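Histidine triad protein (Plasmodium falciparum 3D7, PDB 5CS2) probably hydrolyses diadenosine triphosphate to AMP and ADP, as a histidine triad enzyme of the Fhit type, and is bound here by cyclomarin A. Local coordinates at residues K62-K65 with L70-E73; I56-L61 with N79-F84; E10-Y15 with I75-L80; Y28-R33 with Y41-V46. One frame throughout, in Å; residues are numbered along the deposited sequence.

In the fold
The four contacts join the sheet of the HIT domain, its helices and its loops. Contacts 1, 2 and 3 all use helix 72-93; contact 1 takes its start. Contacts 2 and 3 share Asn79 and Leu80, and their centres lie about 8 Å apart. Contact 4 is on the other face of the sheet. It joins contact 2 through neighbouring strands: Leu61 N lies 2.8 Å from Tyr41 O. Contact 3 reaches contact 4 through Asp77 OD1, 2.8 Å from Ser42 OG. The side chains of Leu58 in contact 2 and Phe45 in contact 4 are each about 6 Å from that of His116, the predicted nucleotidylated histidine. Contacts 1, 2 and 3 also touch the second subunit.

Contact 1. Residues K62-K65 with L70-E73; sequences KKKK and LDIE
Lys64 and Leu70 bring the two segments closest, with their CA atoms 6.9 Å apart and no backbone hydrogen bond between them. Residues 62-65 lie in a loop, and residues 70-73 lead into helix 72-93. Lys64 carries the contact from its side, and its CB points toward the other segment. The aliphatic part of its chain passes over one methyl of Leu70 at a slant. Lys64 CB and Lys64 CD are each 3.8 Å from Leu70 CD2, so the methyl faces the extended CB-CG-CD part of the lysine chain. Farther out the ammonium group reaches the carboxylate of Asp71. The pair is a long salt bridge, with Lys64 NZ 3.7 Å from Asp71 OD2. Asp71 OD1 is almost as near, so neither oxygen is singled out. The stronger ionic partner of Lys64 is Glu74, in the first turn of the helix. Asp71 occupies the N-cap position, but its side chain makes no capping bond. The two acids probably keep the lysine charged. Around the contact, Lys64 pairs by its backbone with Val115, beside strand 116-122. Leu70 packs on Val115 and on Ile75 of helix 72-93, and its carbonyl oxygen accepts a bond from Lys4 of the second subunit.

Contact 2. Residues I56-L61 with N79-F84; sequences ILLTTL and NLLCNF
Leu81 is the first residue of segment 79-84 to meet strand 56-60, and it does so through Leu58. Its CG is anti to the backbone N (chi1 -179°), and its CB points toward the strand. Leu81 CG lies 3.9 Å from Leu58 CD1. The second branches also meet, with Leu81 CD2 4.2 Å from Leu58 CD2. The peptide link that follows is touched as well: Leu58 CD1 is 3.8 Å from Leu81 C. Cys82 comes next and takes the same methyl on its backbone. Leu58 CD1 is 3.4 Å from Cys82 CA, tighter than usual for two carbons, and 3.8 Å from Cys82 CB. The Leu58 methyl thus presses on the helix surface between successive residues. Asn83 follows on another side of the helix, where it bonds to Lys4 of the same chain and to Tyr67 O of the second subunit. Phe84 packs on helix 4-11 and stands edge-to-face with Phe199. This is helix-on-sheet packing in the HIT domain, one leucine of the strand against two successive residues of helix 72-93. The predicted active-site His116 is on the neighbouring strand. All three touching residues are buried. No hydrogen bond or ion pair crosses, so the chemistry implies that van der Waals contact joins the segments here.

Contact 3. Residues E10-Y15 with I75-L80; sequences EKLEWY and IIDINL
Leu12, just before the positive-phi residue of the Schellman motif that ends the N-terminal helix, packs against Asp77. Glu13 has the positive phi of that motif (61°), and its N bonds back to Glu10 O. The end of the N-terminal helix lies beside helix 72-93, with the CA atoms of Leu12 and Asp77 6.0 Å apart. The tight part of the contact is one methyl of Leu12. Leu12 CD2 lies 3.2 Å from Asp77 O and 3.5 Å from Asp77 CG, so it rests against both the carbonyl oxygen and the carboxylate of one residue. The same methyl also reaches the helix one turn on, 4.2 Å from Leu80 CB. Asp77 is buried, and its CG is anti to the backbone N (chi1 -174°), which brings the carboxylate up to Leu12. Its charge is met by polar groups. OD1 accepts bonds from Thr39 and Ser42, whose hydroxyls lie on the loop and strand that follow strand 35-38. OD2 accepts a hydrogen bond from a water. This cluster probably stabilises the ionised acid. The looser side is at Lys11, an exposed residue. Its aliphatic chain only grazes the end of Leu80, with Lys11 CD 4.1 Å from Leu80 CD1, and its ammonium end does not join the contact. Ile72 of the second subunit packs on this lysine. No direct hydrogen bond joins the two segments. A water instead bridges their polar groups, donating one hydrogen bond to Lys11 O at 2.9 Å and another to Asp77 OD2 at 2.7 Å.

Contact 4. Residues Y28-R33 with Y41-V46; sequences YEIDKR and YSYGFV
Ile30 meets Phe45 and Tyr43 of strand 42-46, and the contact is almost wholly apolar. The CH-pi interaction comes first. Ile30 CG1 stands over one face of the Phe45 ring, 4.1 Å from its centroid and 16° off the ring normal. Apolar packing continues on the same ring. Ile30 CD1 is 3.6 Å from Phe45 CE2, and Ile30 CG2 is 3.9 Å from Phe45 CD2, so both branches of the isoleucine lie against the phenylalanine. The Phe45 ring leaves its backbone between the N and the carbonyl carbon (chi1 64°), and Tyr43 does likewise. Tyr43 is met differently, at its edge: Ile30 CG1 approaches near the ring plane, 3.6 Å from Tyr43 OH. That hydroxyl is hydrogen-bonded to Glu24 O. No hydrogen bond crosses between the segments; within residues 28-33 the polar side-chain contacts are those of Asp31 and Arg33. Asp31 OD1 accepts a hydrogen bond from Arg33 N at 3.0 Å, which makes an Asx turn. Arg33 also grips the carboxylate side-on, NE to OD1 and NH2 to OD2. In the fold, Val35 of edge strand 35-38 touches Ile30, Tyr43 and Phe45. Tyr23 and Phe25 stand edge-to-face with Tyr43 and Phe45 respectively, and helix 181-199 packs on Asp31 and Arg33 through Ile181.

Contact 1. Residues K62-K65 with L70-E73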
loop_
_atom_site.group_PDB
_atom_site.type_symbol
_atom_site.label_atom_id
_atom_site.label_comp_id
_atom_site.label_asym_id
_atom_site.label_seq_id
_atom_site.Cartn_x
_atom_site.Cartn_y
_atom_site.Cartn_z
ATOM N N LYS A 62 -0.157 6.776 16.154
ATOM C CA LYS A 62 -1.318 6.370 16.951
ATOM C C LYS A 62 -1.597 4.886 16.703
ATOM O O LYS A 62 -1.634 4.450 15.549
ATOM C CB LYS A 62 -2.546 7.239 16.613
ATOM C CG LYS A 62 -3.765 6.912 17.479
ATOM C CD LYS A 62 -4.716 8.091 17.681
ATOM C CE LYS A 62 -5.867 7.741 18.611
ATOM N NZ LYS A 62 -5.413 7.449 20.004
ATOM N N LYS A 63 -1.768 4.097 17.783
ATOM C CA LYS A 63 -2.034 2.670 17.651
ATOM C C LYS A 63 -3.439 2.449 17.081
ATOM O O LYS A 63 -4.432 2.873 17.675
ATOM C CB LYS A 63 -1.858 1.939 18.989
ATOM C CG LYS A 63 -1.761 0.437 18.828
ATOM C CD LYS A 63 -2.209 -0.296 20.083
ATOM C CE LYS A 63 -2.430 -1.757 19.809
ATOM N NZ LYS A 63 -3.774 -2.037 19.231
ATOM N N LYS A 64 -3.498 1.865 15.877
ATOM C CA LYS A 64 -4.734 1.523 15.173
ATOM C C LYS A 64 -4.522 0.129 14.635
ATOM O O LYS A 64 -3.466 -0.139 14.066
ATOM C CB LYS A 64 -5.059 2.545 14.092
ATOM C CG LYS A 64 -5.788 3.749 14.685
ATOM C CD LYS A 64 -5.713 4.979 13.831
ATOM C CE LYS A 64 -6.295 6.163 14.577
ATOM N NZ LYS A 64 -7.158 7.029 13.719
ATOM N N LYS A 65 -5.474 -0.788 14.879
ATOM C CA LYS A 65 -5.296 -2.199 14.523
ATOM C C LYS A 65 -5.403 -2.516 13.027
ATOM O O LYS A 65 -4.552 -3.225 12.475
ATOM C CB LYS A 65 -6.279 -3.088 15.314
ATOM C CG LYS A 65 -6.001 -4.580 15.159
ATOM C CD LYS A 65 -6.974 -5.428 15.960
ATOM C CE LYS A 65 -6.666 -6.890 15.808
ATOM N NZ LYS A 65 -7.639 -7.727 16.553
ATOM N N LEU A 70 -7.744 3.757 9.980
ATOM C CA LEU A 70 -7.024 4.999 9.709
ATOM C C LEU A 70 -7.905 6.099 9.182
ATOM O O LEU A 70 -8.803 5.827 8.382
ATOM C CB LEU A 70 -5.831 4.791 8.741
ATOM C CG LEU A 70 -4.755 3.727 9.032
ATOM C CD1 LEU A 70 -3.469 4.102 8.314
ATOM C CD2 LEU A 70 -4.447 3.577 10.493
ATOM N N ASP A 71 -7.607 7.349 9.563
ATOM C CA ASP A 71 -8.305 8.530 9.039
ATOM C C ASP A 71 -7.656 8.867 7.674
ATOM O O ASP A 71 -6.525 8.433 7.406
ATOM C CB ASP A 71 -8.146 9.734 9.984
ATOM C CG ASP A 71 -8.707 9.569 11.383
ATOM O OD1 ASP A 71 -9.691 8.795 11.551
ATOM O OD2 ASP A 71 -8.222 10.271 12.298
ATOM N N ILE A 72 -8.367 9.635 6.835
ATOM C CA ILE A 72 -7.922 10.057 5.501
ATOM C C ILE A 72 -6.497 10.637 5.541
ATOM O O ILE A 72 -5.657 10.211 4.756
ATOM C CB ILE A 72 -8.931 11.014 4.795
ATOM C CG1 ILE A 72 -10.252 10.267 4.525
ATOM C CG2 ILE A 72 -8.362 11.573 3.467
ATOM C CD1 ILE A 72 -11.441 11.109 4.172
ATOM N N GLU A 73 -6.220 11.542 6.506
ATOM C CA GLU A 73 -4.921 12.201 6.684
ATOM C C GLU A 73 -3.833 11.158 6.973
ATOM O O GLU A 73 -2.741 11.273 6.420
ATOM C CB GLU A 73 -4.982 13.259 7.814
ATOM C CG GLU A 73 -5.920 14.422 7.541
ATOM C CD GLU A 73 -7.402 14.155 7.754
ATOM O OE1 GLU A 73 -7.749 13.105 8.343
ATOM O OE2 GLU A 73 -8.218 14.994 7.311
#

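Contact 2. Residues I56-L61 with N79-F84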
loop_
_atom_site.group_PDB
_atom_site.type_symbol
_atom_site.label_atom_id
_atom_site.label_comp_id
_atom_site.label_asym_id
_atom_site.label_seq_id
_atom_site.Cartn_x
_atom_site.Cartn_y
_atom_site.Cartn_z
ATOM N N ILE A 56 12.247 -2.887 5.949
ATOM C CA ILE A 56 11.832 -1.832 6.856
ATOM C C ILE A 56 10.329 -1.863 7.098
ATOM O O ILE A 56 9.579 -2.452 6.316
ATOM C CB ILE A 56 12.293 -0.441 6.404
ATOM C CG1 ILE A 56 11.751 -0.151 4.971
ATOM C CG2 ILE A 56 13.875 -0.364 6.442
ATOM C CD1 ILE A 56 11.795 1.293 4.578
ATOM N N LEU A 57 9.916 -1.191 8.157
ATOM C CA LEU A 57 8.501 -1.105 8.552
ATOM C C LEU A 57 8.075 0.331 8.682
ATOM O O LEU A 57 8.841 1.151 9.194
ATOM C CB LEU A 57 8.310 -1.831 9.907
ATOM C CG LEU A 57 8.737 -3.303 9.927
ATOM C CD1 LEU A 57 8.885 -3.818 11.336
ATOM C CD2 LEU A 57 7.813 -4.162 9.085
ATOM N N LEU A 58 6.832 0.640 8.273
ATOM C CA LEU A 58 6.247 1.970 8.457
ATOM C C LEU A 58 4.989 1.777 9.282
ATOM O O LEU A 58 4.237 0.842 9.006
ATOM C CB LEU A 58 5.843 2.633 7.136
ATOM C CG LEU A 58 6.912 2.702 6.036
ATOM C CD1 LEU A 58 6.422 3.565 4.906
ATOM C CD2 LEU A 58 8.206 3.309 6.521
ATOM N N THR A 59 4.771 2.623 10.292
ATOM C CA THR A 59 3.564 2.451 11.098
ATOM C C THR A 59 3.016 3.789 11.490
ATOM O O THR A 59 3.702 4.808 11.340
ATOM C CB THR A 59 3.827 1.498 12.292
ATOM O OG1 THR A 59 2.572 1.092 12.867
ATOM C CG2 THR A 59 4.635 2.131 13.368
ATOM N N THR A 60 1.792 3.807 12.026
ATOM C CA THR A 60 1.162 5.042 12.474
ATOM C C THR A 60 1.646 5.375 13.873
ATOM O O THR A 60 1.944 4.466 14.634
ATOM C CB THR A 60 -0.366 4.895 12.480
ATOM O OG1 THR A 60 -0.655 3.670 13.152
ATOM C CG2 THR A 60 -0.956 4.875 11.064
ATOM N N LEU A 61 1.754 6.668 14.213
ATOM C CA LEU A 61 2.206 7.058 15.552
ATOM C C LEU A 61 1.120 6.669 16.573
ATOM O O LEU A 61 1.442 6.253 17.692
ATOM C CB LEU A 61 2.495 8.573 15.601
ATOM C CG LEU A 61 3.814 9.029 14.962
ATOM C CD1 LEU A 61 3.784 10.517 14.611
ATOM C CD2 LEU A 61 5.019 8.694 15.830
ATOM N N ASN A 79 1.155 6.452 3.178
ATOM C CA ASN A 79 1.355 6.024 1.799
ATOM C C ASN A 79 2.318 6.908 1.044
ATOM O O ASN A 79 3.109 6.376 0.256
ATOM C CB ASN A 79 0.043 5.837 1.097
ATOM C CG ASN A 79 -0.530 4.491 1.503
ATOM O OD1 ASN A 79 0.074 3.427 1.305
ATOM N ND2 ASN A 79 -1.630 4.525 2.230
ATOM N N LEU A 80 2.304 8.208 1.306
ATOM C CA LEU A 80 3.328 9.101 0.733
ATOM C C LEU A 80 4.698 8.745 1.325
ATOM O O LEU A 80 5.684 8.692 0.592
ATOM C CB LEU A 80 2.989 10.570 0.960
ATOM C CG LEU A 80 1.749 11.113 0.229
ATOM C CD1 LEU A 80 1.539 12.570 0.586
ATOM C CD2 LEU A 80 1.853 10.947 -1.303
ATOM N N LEU A 81 4.752 8.414 2.645
ATOM C CA LEU A 81 6.007 7.966 3.269
ATOM C C LEU A 81 6.515 6.667 2.629
ATOM O O LEU A 81 7.701 6.511 2.385
ATOM C CB LEU A 81 5.799 7.781 4.804
ATOM C CG LEU A 81 7.042 7.338 5.566
ATOM C CD1 LEU A 81 8.188 8.378 5.406
ATOM C CD2 LEU A 81 6.736 7.173 7.042
ATOM N N CYS A 82 5.608 5.726 2.343
ATOM C CA CYS A 82 5.959 4.489 1.672
ATOM C C CYS A 82 6.629 4.755 0.327
ATOM O O CYS A 82 7.686 4.175 0.051
ATOM C CB CYS A 82 4.742 3.587 1.498
ATOM S SG CYS A 82 5.142 2.013 0.713
ATOM N N ASN A 83 5.994 5.575 -0.504
ATOM C CA ASN A 83 6.534 5.901 -1.839
ATOM C C ASN A 83 7.925 6.564 -1.691
ATOM O O ASN A 83 8.872 6.136 -2.357
ATOM C CB ASN A 83 5.558 6.806 -2.585
ATOM C CG ASN A 83 5.887 6.892 -4.044
ATOM O OD1 ASN A 83 6.629 7.774 -4.475
ATOM N ND2 ASN A 83 5.295 6.027 -4.832
ATOM N N PHE A 84 8.041 7.537 -0.768
ATOM C CA PHE A 84 9.296 8.236 -0.460
ATOM C C PHE A 84 10.361 7.225 -0.029
ATOM O O PHE A 84 11.503 7.302 -0.492
ATOM C CB PHE A 84 9.074 9.288 0.631
ATOM C CG PHE A 84 10.348 9.985 1.081
ATOM C CD1 PHE A 84 10.950 10.957 0.280
ATOM C CD2 PHE A 84 10.985 9.608 2.262
ATOM C CE1 PHE A 84 12.128 11.594 0.688
ATOM C CE2 PHE A 84 12.197 10.213 2.647
ATOM C CZ PHE A 84 12.740 11.220 1.870
#

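Contact 3. Residues E10-Y15 with I75-L80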
loop_
_atom_site.group_PDB
_atom_site.type_symbol
_atom_site.label_atom_id
_atom_site.label_comp_id
_atom_site.label_asym_id
_atom_site.label_seq_id
_atom_site.Cartn_x
_atom_site.Cartn_y
_atom_site.Cartn_z
ATOM N N GLU A 10 7.290 17.877 2.527
ATOM C CA GLU A 10 6.551 19.050 2.986
ATOM C C GLU A 10 5.156 18.610 3.430
ATOM O O GLU A 10 4.715 18.992 4.515
ATOM C CB GLU A 10 6.482 20.115 1.873
ATOM C CG GLU A 10 7.855 20.687 1.510
ATOM C CD GLU A 10 8.014 21.443 0.195
ATOM O OE1 GLU A 10 7.195 21.236 -0.732
ATOM O OE2 GLU A 10 8.993 22.216 0.078
ATOM N N LYS A 11 4.503 17.722 2.642
ATOM C CA LYS A 11 3.174 17.200 2.977
ATOM C C LYS A 11 3.205 16.355 4.248
ATOM O O LYS A 11 2.212 16.326 4.988
ATOM C CB LYS A 11 2.579 16.405 1.804
ATOM C CG LYS A 11 2.267 17.296 0.607
ATOM C CD LYS A 11 1.697 16.541 -0.578
ATOM C CE LYS A 11 1.434 17.466 -1.750
ATOM N NZ LYS A 11 0.350 18.451 -1.471
ATOM N N LEU A 12 4.342 15.658 4.493
ATOM C CA LEU A 12 4.527 14.819 5.681
ATOM C C LEU A 12 4.937 15.667 6.888
ATOM O O LEU A 12 5.101 15.128 7.995
ATOM C CB LEU A 12 5.597 13.720 5.423
ATOM C CG LEU A 12 5.293 12.628 4.382
ATOM C CD1 LEU A 12 6.511 11.829 4.071
ATOM C CD2 LEU A 12 4.209 11.702 4.869
ATOM N N GLU A 13 5.169 16.983 6.676
ATOM C CA GLU A 13 5.598 17.937 7.705
ATOM C C GLU A 13 6.948 17.526 8.306
ATOM O O GLU A 13 7.220 17.761 9.485
ATOM C CB GLU A 13 4.492 18.177 8.760
ATOM C CG GLU A 13 3.216 18.754 8.167
ATOM C CD GLU A 13 2.270 19.496 9.094
ATOM O OE1 GLU A 13 2.610 19.694 10.283
ATOM O OE2 GLU A 13 1.173 19.875 8.622
ATOM N N TRP A 14 7.808 16.924 7.476
ATOM C CA TRP A 14 9.121 16.490 7.922
ATOM C C TRP A 14 10.136 17.637 7.973
ATOM O O TRP A 14 10.089 18.580 7.176
ATOM C CB TRP A 14 9.652 15.371 7.018
ATOM C CG TRP A 14 11.023 14.867 7.369
ATOM C CD1 TRP A 14 11.332 13.869 8.247
ATOM C CD2 TRP A 14 12.271 15.345 6.843
ATOM N NE1 TRP A 14 12.693 13.713 8.325
ATOM C CE2 TRP A 14 13.298 14.603 7.468
ATOM C CE3 TRP A 14 12.625 16.373 5.947
ATOM C CZ2 TRP A 14 14.656 14.800 7.172
ATOM C CZ3 TRP A 14 13.973 16.576 5.665
ATOM C CH2 TRP A 14 14.967 15.776 6.251
ATOM N N TYR A 15 11.091 17.504 8.890
ATOM C CA TYR A 15 12.266 18.367 9.011
ATOM C C TYR A 15 13.374 17.525 9.602
ATOM O O TYR A 15 13.096 16.516 10.278
ATOM C CB TYR A 15 11.994 19.651 9.810
ATOM C CG TYR A 15 11.440 19.426 11.201
ATOM C CD1 TYR A 15 12.289 19.236 12.289
ATOM C CD2 TYR A 15 10.070 19.463 11.441
ATOM C CE1 TYR A 15 11.785 19.056 13.576
ATOM C CE2 TYR A 15 9.555 19.279 12.722
ATOM C CZ TYR A 15 10.418 19.088 13.790
ATOM O OH TYR A 15 9.910 18.901 15.051
ATOM N N ILE A 75 -3.950 7.839 6.112
ATOM C CA ILE A 75 -3.817 7.008 4.896
ATOM C C ILE A 75 -2.875 7.716 3.941
ATOM O O ILE A 75 -1.944 7.106 3.422
ATOM C CB ILE A 75 -5.189 6.699 4.211
ATOM C CG1 ILE A 75 -6.079 5.877 5.148
ATOM C CG2 ILE A 75 -4.970 5.946 2.847
ATOM C CD1 ILE A 75 -7.588 6.037 4.849
ATOM N N ILE A 76 -3.118 9.018 3.714
ATOM C CA ILE A 76 -2.249 9.788 2.824
ATOM C C ILE A 76 -0.819 9.829 3.353
ATOM O O ILE A 76 0.136 9.616 2.595
ATOM C CB ILE A 76 -2.853 11.194 2.642
ATOM C CG1 ILE A 76 -4.204 11.116 1.862
ATOM C CG2 ILE A 76 -1.837 12.198 2.011
ATOM C CD1 ILE A 76 -5.018 12.435 1.881
ATOM N N ASP A 77 -0.669 10.127 4.652
ATOM C CA ASP A 77 0.654 10.250 5.262
ATOM C C ASP A 77 1.471 8.967 5.131
ATOM O O ASP A 77 2.586 9.003 4.608
ATOM C CB ASP A 77 0.523 10.703 6.731
ATOM C CG ASP A 77 1.862 11.004 7.401
ATOM O OD1 ASP A 77 2.657 10.061 7.575
ATOM O OD2 ASP A 77 2.086 12.184 7.800
ATOM N N ILE A 78 0.923 7.827 5.572
ATOM C CA ILE A 78 1.674 6.585 5.576
ATOM C C ILE A 78 2.026 6.113 4.143
ATOM O O ILE A 78 3.090 5.511 3.937
ATOM C CB ILE A 78 1.031 5.469 6.440
ATOM C CG1 ILE A 78 2.106 4.426 6.819
ATOM C CG2 ILE A 78 -0.148 4.802 5.714
ATOM C CD1 ILE A 78 1.771 3.401 7.881
ATOM N N ASN A 79 1.155 6.452 3.178
ATOM C CA ASN A 79 1.355 6.024 1.799
ATOM C C ASN A 79 2.318 6.908 1.044
ATOM O O ASN A 79 3.109 6.376 0.256
ATOM C CB ASN A 79 0.043 5.837 1.097
ATOM C CG ASN A 79 -0.530 4.491 1.503
ATOM O OD1 ASN A 79 0.074 3.427 1.305
ATOM N ND2 ASN A 79 -1.630 4.525 2.230
ATOM N N LEU A 80 2.304 8.208 1.306
ATOM C CA LEU A 80 3.328 9.101 0.733
ATOM C C LEU A 80 4.698 8.745 1.325
ATOM O O LEU A 80 5.684 8.692 0.592
ATOM C CB LEU A 80 2.989 10.570 0.960
ATOM C CG LEU A 80 1.749 11.113 0.229
ATOM C CD1 LEU A 80 1.539 12.570 0.586
ATOM C CD2 LEU A 80 1.853 10.947 -1.303
HETATM O O HOH W 1 0.843 14.278 6.580
#

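Contact 4. Residues Y28-R33 with Y41-V46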
loop_
_atom_site.group_PDB
_atom_site.type_symbol
_atom_site.label_atom_id
_atom_site.label_comp_id
_atom_site.label_asym_id
_atom_site.label_seq_id
_atom_site.Cartn_x
_atom_site.Cartn_y
_atom_site.Cartn_z
ATOM N N TYR A 28 4.421 -3.210 22.009
ATOM C CA TYR A 28 5.877 -3.031 22.030
ATOM C C TYR A 28 6.298 -1.577 21.930
ATOM O O TYR A 28 5.483 -0.692 21.654
ATOM C CB TYR A 28 6.566 -3.877 20.954
ATOM C CG TYR A 28 6.203 -5.343 21.034
ATOM C CD1 TYR A 28 6.674 -6.140 22.071
ATOM C CD2 TYR A 28 5.326 -5.916 20.115
ATOM C CE1 TYR A 28 6.328 -7.484 22.165
ATOM C CE2 TYR A 28 4.998 -7.271 20.179
ATOM C CZ TYR A 28 5.495 -8.048 21.214
ATOM O OH TYR A 28 5.168 -9.373 21.333
ATOM N N GLU A 29 7.549 -1.324 22.289
ATOM C CA GLU A 29 8.073 0.029 22.196
ATOM C C GLU A 29 9.318 -0.084 21.325
ATOM O O GLU A 29 10.093 -1.020 21.480
ATOM C CB GLU A 29 8.381 0.589 23.595
ATOM C CG GLU A 29 8.738 2.065 23.542
ATOM C CD GLU A 29 9.031 2.741 24.869
ATOM O OE1 GLU A 29 8.380 2.402 25.890
ATOM O OE2 GLU A 29 9.881 3.662 24.867
ATOM N N ILE A 30 9.440 0.803 20.324
ATOM C CA ILE A 30 10.586 0.764 19.421
ATOM C C ILE A 30 11.628 1.741 19.957
ATOM O O ILE A 30 11.277 2.874 20.294
ATOM C CB ILE A 30 10.150 1.143 17.960
ATOM C CG1 ILE A 30 9.005 0.198 17.435
ATOM C CG2 ILE A 30 11.362 1.145 17.002
ATOM C CD1 ILE A 30 9.343 -1.311 17.460
ATOM N N ASP A 31 12.881 1.291 20.023
ATOM C CA ASP A 31 14.033 2.108 20.458
ATOM C C ASP A 31 14.206 3.245 19.439
ATOM O O ASP A 31 14.172 3.011 18.218
ATOM C CB ASP A 31 15.300 1.230 20.477
ATOM C CG ASP A 31 16.446 1.828 21.269
ATOM O OD1 ASP A 31 16.937 2.911 20.879
ATOM O OD2 ASP A 31 16.862 1.204 22.272
ATOM N N LYS A 32 14.387 4.471 19.934
ATOM C CA LYS A 32 14.598 5.658 19.079
ATOM C C LYS A 32 15.772 5.497 18.110
ATOM O O LYS A 32 15.736 6.102 17.024
ATOM C CB LYS A 32 14.763 6.926 19.941
ATOM C CG LYS A 32 16.015 6.911 20.819
ATOM C CD LYS A 32 16.049 8.123 21.755
ATOM C CE LYS A 32 17.201 8.023 22.723
ATOM N NZ LYS A 32 17.114 9.059 23.787
ATOM N N ARG A 33 16.800 4.688 18.479
ATOM C CA ARG A 33 17.968 4.388 17.647
ATOM C C ARG A 33 17.608 3.591 16.391
ATOM O O ARG A 33 18.405 3.528 15.457
ATOM C CB ARG A 33 19.059 3.628 18.445
ATOM C CG ARG A 33 19.805 4.521 19.436
ATOM C CD ARG A 33 20.739 3.703 20.321
ATOM N NE ARG A 33 19.961 2.894 21.259
ATOM C CZ ARG A 33 20.466 2.004 22.105
ATOM N NH1 ARG A 33 21.777 1.782 22.147
ATOM N NH2 ARG A 33 19.665 1.322 22.909
ATOM N N TYR A 41 2.037 11.852 11.053
ATOM C CA TYR A 41 1.221 10.720 11.532
ATOM C C TYR A 41 1.911 9.365 11.557
ATOM O O TYR A 41 1.323 8.403 12.053
ATOM C CB TYR A 41 -0.045 10.608 10.670
ATOM C CG TYR A 41 -0.928 11.831 10.679
ATOM C CD1 TYR A 41 -1.792 12.086 11.740
ATOM C CD2 TYR A 41 -0.925 12.723 9.613
ATOM C CE1 TYR A 41 -2.611 13.215 11.751
ATOM C CE2 TYR A 41 -1.773 13.828 9.592
ATOM C CZ TYR A 41 -2.582 14.095 10.682
ATOM O OH TYR A 41 -3.389 15.208 10.663
ATOM N N SER A 42 3.126 9.242 11.031
ATOM C CA SER A 42 3.746 7.918 10.909
ATOM C C SER A 42 5.213 7.937 11.289
ATOM O O SER A 42 5.767 9.003 11.556
ATOM C CB SER A 42 3.673 7.475 9.443
ATOM O OG SER A 42 2.383 7.621 8.893
ATOM N N TYR A 43 5.831 6.775 11.282
ATOM C CA TYR A 43 7.260 6.634 11.463
ATOM C C TYR A 43 7.768 5.384 10.773
ATOM O O TYR A 43 7.003 4.475 10.482
ATOM C CB TYR A 43 7.705 6.758 12.925
ATOM C CG TYR A 43 7.353 5.599 13.819
ATOM C CD1 TYR A 43 6.115 5.535 14.449
ATOM C CD2 TYR A 43 8.273 4.590 14.079
ATOM C CE1 TYR A 43 5.811 4.494 15.332
ATOM C CE2 TYR A 43 7.972 3.536 14.942
ATOM C CZ TYR A 43 6.751 3.512 15.588
ATOM O OH TYR A 43 6.456 2.460 16.438
ATOM N N GLY A 44 9.040 5.388 10.448
ATOM C CA GLY A 44 9.703 4.287 9.778
ATOM C C GLY A 44 10.807 3.773 10.658
ATOM O O GLY A 44 11.557 4.560 11.243
ATOM N N PHE A 45 10.894 2.465 10.779
ATOM C CA PHE A 45 11.919 1.840 11.593
ATOM C C PHE A 45 12.453 0.558 10.984
ATOM O O PHE A 45 11.773 -0.096 10.173
ATOM C CB PHE A 45 11.426 1.654 13.038
ATOM C CG PHE A 45 10.245 0.715 13.192
ATOM C CD1 PHE A 45 8.956 1.135 12.874
ATOM C CD2 PHE A 45 10.423 -0.573 13.656
ATOM C CE1 PHE A 45 7.860 0.266 13.011
ATOM C CE2 PHE A 45 9.319 -1.425 13.838
ATOM C CZ PHE A 45 8.054 -0.993 13.521
ATOM N N VAL A 46 13.723 0.240 11.286
ATOM C CA VAL A 46 14.364 -0.973 10.770
ATOM C C VAL A 46 13.772 -2.201 11.456
ATOM O O VAL A 46 13.412 -2.143 12.628
ATOM C CB VAL A 46 15.915 -0.964 10.821
ATOM C CG1 VAL A 46 16.496 0.022 9.810
ATOM C CG2 VAL A 46 16.427 -0.671 12.232
#